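Local coordinates for protein acid phosphatase (Mycobacterium tuberculosis, PDB 2A6P) that removes phosphate from a broad range of phosphorylated substrates, including sugar phosphates, and can serve as a fructose-1,6-bisphosphatase in gluconeogenesis, at residues Ser123-Val135 and Phe155-Leu168. Numbering follows the deposited sequence.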
loop_
_atom_site.group_PDB
_atom_site.type_symbol
_atom_site.label_atom_id
_atom_site.label_comp_id
_atom_site.label_asym_id
_atom_site.label_seq_id
_atom_site.Cartn_x
_atom_site.Cartn_y
_atom_site.Cartn_z
ATOM N N SER A 123 -0.307 20.718 -14.551
ATOM C CA SER A 123 -0.689 21.227 -13.244
ATOM C C SER A 123 -1.370 20.065 -12.525
ATOM O O SER A 123 -1.715 19.060 -13.153
ATOM C CB SER A 123 -1.690 22.359 -13.385
ATOM O OG SER A 123 -2.898 21.852 -13.911
ATOM N N VAL A 124 -1.572 20.215 -11.218
ATOM C CA VAL A 124 -2.226 19.174 -10.428
ATOM C C VAL A 124 -3.605 18.860 -11.028
ATOM O O VAL A 124 -3.963 17.693 -11.234
ATOM C CB VAL A 124 -2.371 19.627 -8.941
ATOM C CG1 VAL A 124 -3.146 18.582 -8.143
ATOM C CG2 VAL A 124 -0.986 19.856 -8.332
ATOM N N ALA A 125 -4.357 19.915 -11.330
ATOM C CA ALA A 125 -5.692 19.787 -11.903
ATOM C C ALA A 125 -5.684 18.897 -13.145
ATOM O O ALA A 125 -6.532 18.011 -13.306
ATOM C CB ALA A 125 -6.235 21.172 -12.255
ATOM N N GLN A 126 -4.718 19.127 -14.023
ATOM C CA GLN A 126 -4.626 18.347 -15.249
ATOM C C GLN A 126 -4.329 16.874 -14.998
ATOM O O GLN A 126 -4.896 16.001 -15.656
ATOM C CB GLN A 126 -3.565 18.956 -16.176
ATOM C CG GLN A 126 -4.006 20.274 -16.820
ATOM C CD GLN A 126 -2.954 20.860 -17.738
ATOM O OE1 GLN A 126 -1.896 21.291 -17.293
ATOM N NE2 GLN A 126 -3.242 20.869 -19.033
ATOM N N VAL A 127 -3.456 16.587 -14.042
ATOM C CA VAL A 127 -3.141 15.194 -13.774
ATOM C C VAL A 127 -4.286 14.552 -13.014
ATOM O O VAL A 127 -4.551 13.362 -13.181
ATOM C CB VAL A 127 -1.826 15.051 -12.999
ATOM C CG1 VAL A 127 -1.536 13.570 -12.742
ATOM C CG2 VAL A 127 -0.687 15.664 -13.809
ATOM N N ASN A 128 -4.977 15.342 -12.198
ATOM C CA ASN A 128 -6.130 14.855 -11.439
ATOM C C ASN A 128 -7.172 14.310 -12.414
ATOM O O ASN A 128 -7.727 13.230 -12.211
ATOM C CB ASN A 128 -6.747 16.001 -10.631
ATOM C CG ASN A 128 -8.001 15.587 -9.882
ATOM O OD1 ASN A 128 -9.036 15.301 -10.482
ATOM N ND2 ASN A 128 -7.910 15.550 -8.562
ATOM N N ASP A 129 -7.423 15.074 -13.478
ATOM C CA ASP A 129 -8.390 14.692 -14.506
ATOM C C ASP A 129 -7.896 13.529 -15.345
ATOM O O ASP A 129 -8.674 12.654 -15.711
ATOM C CB ASP A 129 -8.688 15.864 -15.435
ATOM C CG ASP A 129 -9.069 17.104 -14.686
ATOM O OD1 ASP A 129 -9.843 16.995 -13.712
ATOM O OD2 ASP A 129 -8.595 18.192 -15.075
ATOM N N ARG A 130 -6.605 13.521 -15.663
ATOM C CA ARG A 130 -6.055 12.424 -16.451
ATOM C C ARG A 130 -6.153 11.129 -15.634
ATOM O O ARG A 130 -6.496 10.054 -16.163
ATOM C CB ARG A 130 -4.600 12.709 -16.834
ATOM C CG ARG A 130 -4.151 11.879 -18.008
ATOM C CD ARG A 130 -3.107 12.580 -18.870
ATOM N NE ARG A 130 -1.748 12.168 -18.536
ATOM C CZ ARG A 130 -1.072 12.626 -17.495
ATOM N NH1 ARG A 130 -1.636 13.520 -16.700
ATOM N NH2 ARG A 130 0.146 12.175 -17.237
ATOM N N ALA A 131 -5.864 11.249 -14.340
ATOM C CA ALA A 131 -5.929 10.117 -13.424
ATOM C C ALA A 131 -7.352 9.573 -13.351
ATOM O O ALA A 131 -7.563 8.362 -13.416
ATOM C CB ALA A 131 -5.459 10.540 -12.043
ATOM N N ASP A 132 -8.332 10.459 -13.216
ATOM C CA ASP A 132 -9.722 10.014 -13.145
ATOM C C ASP A 132 -10.164 9.322 -14.434
ATOM O O ASP A 132 -10.877 8.317 -14.389
ATOM C CB ASP A 132 -10.661 11.186 -12.832
ATOM C CG ASP A 132 -10.527 11.676 -11.389
ATOM O OD1 ASP A 132 -10.383 10.820 -10.486
ATOM O OD2 ASP A 132 -10.575 12.908 -11.155
ATOM N N SER A 133 -9.746 9.850 -15.581
ATOM C CA SER A 133 -10.118 9.224 -16.850
ATOM C C SER A 133 -9.551 7.800 -16.881
ATOM O O SER A 133 -10.212 6.864 -17.353
ATOM C CB SER A 133 -9.571 10.029 -18.046
ATOM O OG SER A 133 -10.144 11.332 -18.130
ATOM N N ALA A 134 -8.328 7.645 -16.367
ATOM C CA ALA A 134 -7.666 6.343 -16.328
ATOM C C ALA A 134 -8.453 5.369 -15.454
ATOM O O ALA A 134 -8.627 4.207 -15.815
ATOM C CB ALA A 134 -6.229 6.487 -15.801
ATOM N N VAL A 135 -8.921 5.843 -14.305
ATOM C CA VAL A 135 -9.714 5.006 -13.410
ATOM C C VAL A 135 -11.028 4.610 -14.116
ATOM O O VAL A 135 -11.484 3.462 -14.019
ATOM C CB VAL A 135 -10.038 5.752 -12.101
ATOM C CG1 VAL A 135 -11.071 4.967 -11.287
ATOM C CG2 VAL A 135 -8.758 5.951 -11.290
ATOM N N PHE A 155 2.466 9.129 -11.960
ATOM C CA PHE A 155 1.139 8.875 -12.513
ATOM C C PHE A 155 0.469 7.642 -11.901
ATOM O O PHE A 155 -0.717 7.671 -11.604
ATOM C CB PHE A 155 1.157 8.738 -14.037
ATOM C CG PHE A 155 -0.232 8.703 -14.638
ATOM C CD1 PHE A 155 -1.057 9.824 -14.572
ATOM C CD2 PHE A 155 -0.754 7.521 -15.179
ATOM C CE1 PHE A 155 -2.390 9.767 -15.032
ATOM C CE2 PHE A 155 -2.087 7.459 -15.640
ATOM C CZ PHE A 155 -2.899 8.579 -15.565
ATOM N N SER A 156 1.221 6.558 -11.717
ATOM C CA SER A 156 0.652 5.355 -11.104
ATOM C C SER A 156 0.093 5.718 -9.724
ATOM O O SER A 156 -0.987 5.282 -9.342
ATOM C CB SER A 156 1.714 4.261 -10.963
ATOM O OG SER A 156 2.114 3.754 -12.227
ATOM N N ARG A 157 0.846 6.511 -8.970
ATOM C CA ARG A 157 0.408 6.943 -7.652
ATOM C C ARG A 157 -0.838 7.799 -7.775
ATOM O O ARG A 157 -1.696 7.790 -6.890
ATOM C CB ARG A 157 1.459 7.804 -6.978
ATOM C CG ARG A 157 2.751 7.147 -6.592
ATOM C CD ARG A 157 3.424 8.160 -5.692
ATOM N NE ARG A 157 4.864 8.072 -5.696
ATOM C CZ ARG A 157 5.640 8.827 -4.932
ATOM N NH1 ARG A 157 5.089 9.712 -4.108
ATOM N NH2 ARG A 157 6.954 8.704 -5.014
ATOM N N ALA A 158 -0.906 8.568 -8.859
ATOM C CA ALA A 158 -2.044 9.439 -9.114
ATOM C C ALA A 158 -3.262 8.555 -9.297
ATOM O O ALA A 158 -4.321 8.809 -8.721
ATOM C CB ALA A 158 -1.810 10.269 -10.380
ATOM N N VAL A 159 -3.114 7.524 -10.122
ATOM C CA VAL A 159 -4.223 6.608 -10.358
ATOM C C VAL A 159 -4.668 5.953 -9.054
ATOM O O VAL A 159 -5.856 5.891 -8.759
ATOM C CB VAL A 159 -3.842 5.523 -11.365
ATOM C CG1 VAL A 159 -4.965 4.488 -11.471
ATOM C CG2 VAL A 159 -3.578 6.176 -12.728
ATOM N N ILE A 160 -3.708 5.483 -8.266
ATOM C CA ILE A 160 -4.015 4.844 -6.980
ATOM C C ILE A 160 -4.732 5.805 -6.037
ATOM O O ILE A 160 -5.744 5.446 -5.426
ATOM C CB ILE A 160 -2.730 4.338 -6.294
ATOM C CG1 ILE A 160 -2.124 3.194 -7.114
ATOM C CG2 ILE A 160 -3.027 3.902 -4.869
ATOM C CD1 ILE A 160 -0.782 2.758 -6.617
ATOM N N THR A 161 -4.195 7.020 -5.914
ATOM C CA THR A 161 -4.790 8.031 -5.043
ATOM C C THR A 161 -6.239 8.298 -5.430
ATOM O O THR A 161 -7.090 8.486 -4.569
ATOM C CB THR A 161 -4.011 9.358 -5.112
ATOM O OG1 THR A 161 -2.658 9.138 -4.698
ATOM C CG2 THR A 161 -4.637 10.395 -4.200
ATOM N N ARG A 162 -6.511 8.313 -6.732
ATOM C CA ARG A 162 -7.859 8.561 -7.227
ATOM C C ARG A 162 -8.735 7.327 -7.092
ATOM O O ARG A 162 -9.944 7.438 -6.862
ATOM C CB ARG A 162 -7.804 9.028 -8.684
ATOM C CG ARG A 162 -7.040 10.345 -8.864
ATOM C CD ARG A 162 -7.627 11.432 -7.972
ATOM N NE ARG A 162 -9.014 11.720 -8.329
ATOM C CZ ARG A 162 -9.850 12.423 -7.574
ATOM N NH1 ARG A 162 -9.446 12.909 -6.406
ATOM N NH2 ARG A 162 -11.087 12.648 -7.996
ATOM N N TRP A 163 -8.134 6.151 -7.239
ATOM C CA TRP A 163 -8.893 4.916 -7.089
ATOM C C TRP A 163 -9.534 4.917 -5.704
ATOM O O TRP A 163 -10.710 4.568 -5.552
ATOM C CB TRP A 163 -7.992 3.682 -7.227
ATOM C CG TRP A 163 -8.734 2.400 -6.994
ATOM C CD1 TRP A 163 -8.825 1.706 -5.821
ATOM C CD2 TRP A 163 -9.541 1.686 -7.946
ATOM N NE1 TRP A 163 -9.636 0.602 -5.980
ATOM C CE2 TRP A 163 -10.091 0.566 -7.272
ATOM C CE3 TRP A 163 -9.858 1.886 -9.301
ATOM C CZ2 TRP A 163 -10.934 -0.353 -7.909
ATOM C CZ3 TRP A 163 -10.699 0.970 -9.935
ATOM C CH2 TRP A 163 -11.227 -0.137 -9.233
ATOM N N VAL A 164 -8.752 5.333 -4.708
ATOM C CA VAL A 164 -9.214 5.387 -3.330
ATOM C C VAL A 164 -9.943 6.685 -2.980
ATOM O O VAL A 164 -10.184 6.975 -1.815
ATOM C CB VAL A 164 -8.043 5.157 -2.343
ATOM C CG1 VAL A 164 -7.504 3.749 -2.520
ATOM C CG2 VAL A 164 -6.947 6.175 -2.567
ATOM N N GLN A 165 -10.281 7.454 -4.010
ATOM C CA GLN A 165 -11.038 8.703 -3.890
ATOM C C GLN A 165 -10.513 9.760 -2.928
ATOM O O GLN A 165 -11.265 10.339 -2.149
ATOM C CB GLN A 165 -12.493 8.353 -3.574
ATOM C CG GLN A 165 -12.993 7.234 -4.480
ATOM C CD GLN A 165 -14.424 6.824 -4.228
ATOM O OE1 GLN A 165 -15.350 7.413 -4.771
ATOM N NE2 GLN A 165 -14.614 5.804 -3.402
ATOM N N LEU A 166 -9.216 10.018 -3.002
ATOM C CA LEU A 166 -8.580 11.025 -2.166
ATOM C C LEU A 166 -8.113 12.172 -3.076
ATOM O O LEU A 166 -8.013 11.996 -4.293
ATOM C CB LEU A 166 -7.364 10.422 -1.444
ATOM C CG LEU A 166 -7.594 9.374 -0.351
ATOM C CD1 LEU A 166 -6.280 8.686 -0.016
ATOM C CD2 LEU A 166 -8.183 10.041 0.890
ATOM N N PRO A 167 -7.850 13.364 -2.500
ATOM C CA PRO A 167 -7.384 14.498 -3.314
ATOM C C PRO A 167 -6.015 14.081 -3.843
ATOM O O PRO A 167 -5.279 13.355 -3.168
ATOM C CB PRO A 167 -7.283 15.643 -2.307
ATOM C CG PRO A 167 -8.268 15.265 -1.241
ATOM C CD PRO A 167 -8.063 13.770 -1.101
ATOM N N LEU A 168 -5.668 14.532 -5.040
ATOM C CA LEU A 168 -4.400 14.149 -5.647
ATOM C C LEU A 168 -3.214 14.523 -4.776
ATOM O O LEU A 168 -2.136 13.936 -4.884
ATOM C CB LEU A 168 -4.260 14.797 -7.026
ATOM C CG LEU A 168 -3.773 13.897 -8.164
ATOM C CD1 LEU A 168 -2.941 14.736 -9.126
ATOM C CD2 LEU A 168 -2.952 12.757 -7.616
#
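Ala-131 sits as a knob among Phe-155, Ala-158, Val-159 and Arg-162, its CB 3.6 Å from Arg-162 CG. A side chain this small lets the two backbones come close, with the Ala-131 and Val-159 CA atoms 5.0 Å apart where the helices cross at -70°. Arg-162 returns the fit, its side chain lodging among Asn-128, Ala-131, Asp-132 and Val-135. Bent at chi2 and chi3, the arginine curls over the alanine and brings NE 2.7 Å from Asp-132 OD1 in a nearly straight bond. The oxygen lies in the guanidinium plane and is met on its syn side, yet the carboxylate is turned 67° to that plane, and NH2 adds just weak bonds to both oxygens. Asn-128 lies over one guanidinium face.

At the other side of the alanine, Phe-155 is a second knob, among Val-127, Arg-130, Ala-131 and Ala-134. Phe-155 CE1 lies over the centre of one face of the Arg-130 guanidinium, the two planes 34° apart.

Such packing joins helices 124-141 and 153-163 of the histidine phosphatase fold, the latter directly following strand 147-151 of the central sheet. Beyond the crossing, Leu-168 CD1 reaches Val-127 CB at 4.0 Å and also touches Val-124, while Val-135 CG1 meets Trp-163 CE3 at 3.9 Å.

Farther out, a salt bridge to Glu-122 and a hydrogen bond to the Ala-89 carbonyl hold the Arg-130 guanidinium against the phenylalanine. Glu-90, the probable catalytic proton donor/acceptor, accepts a hydrogen bond from Phe-155 N.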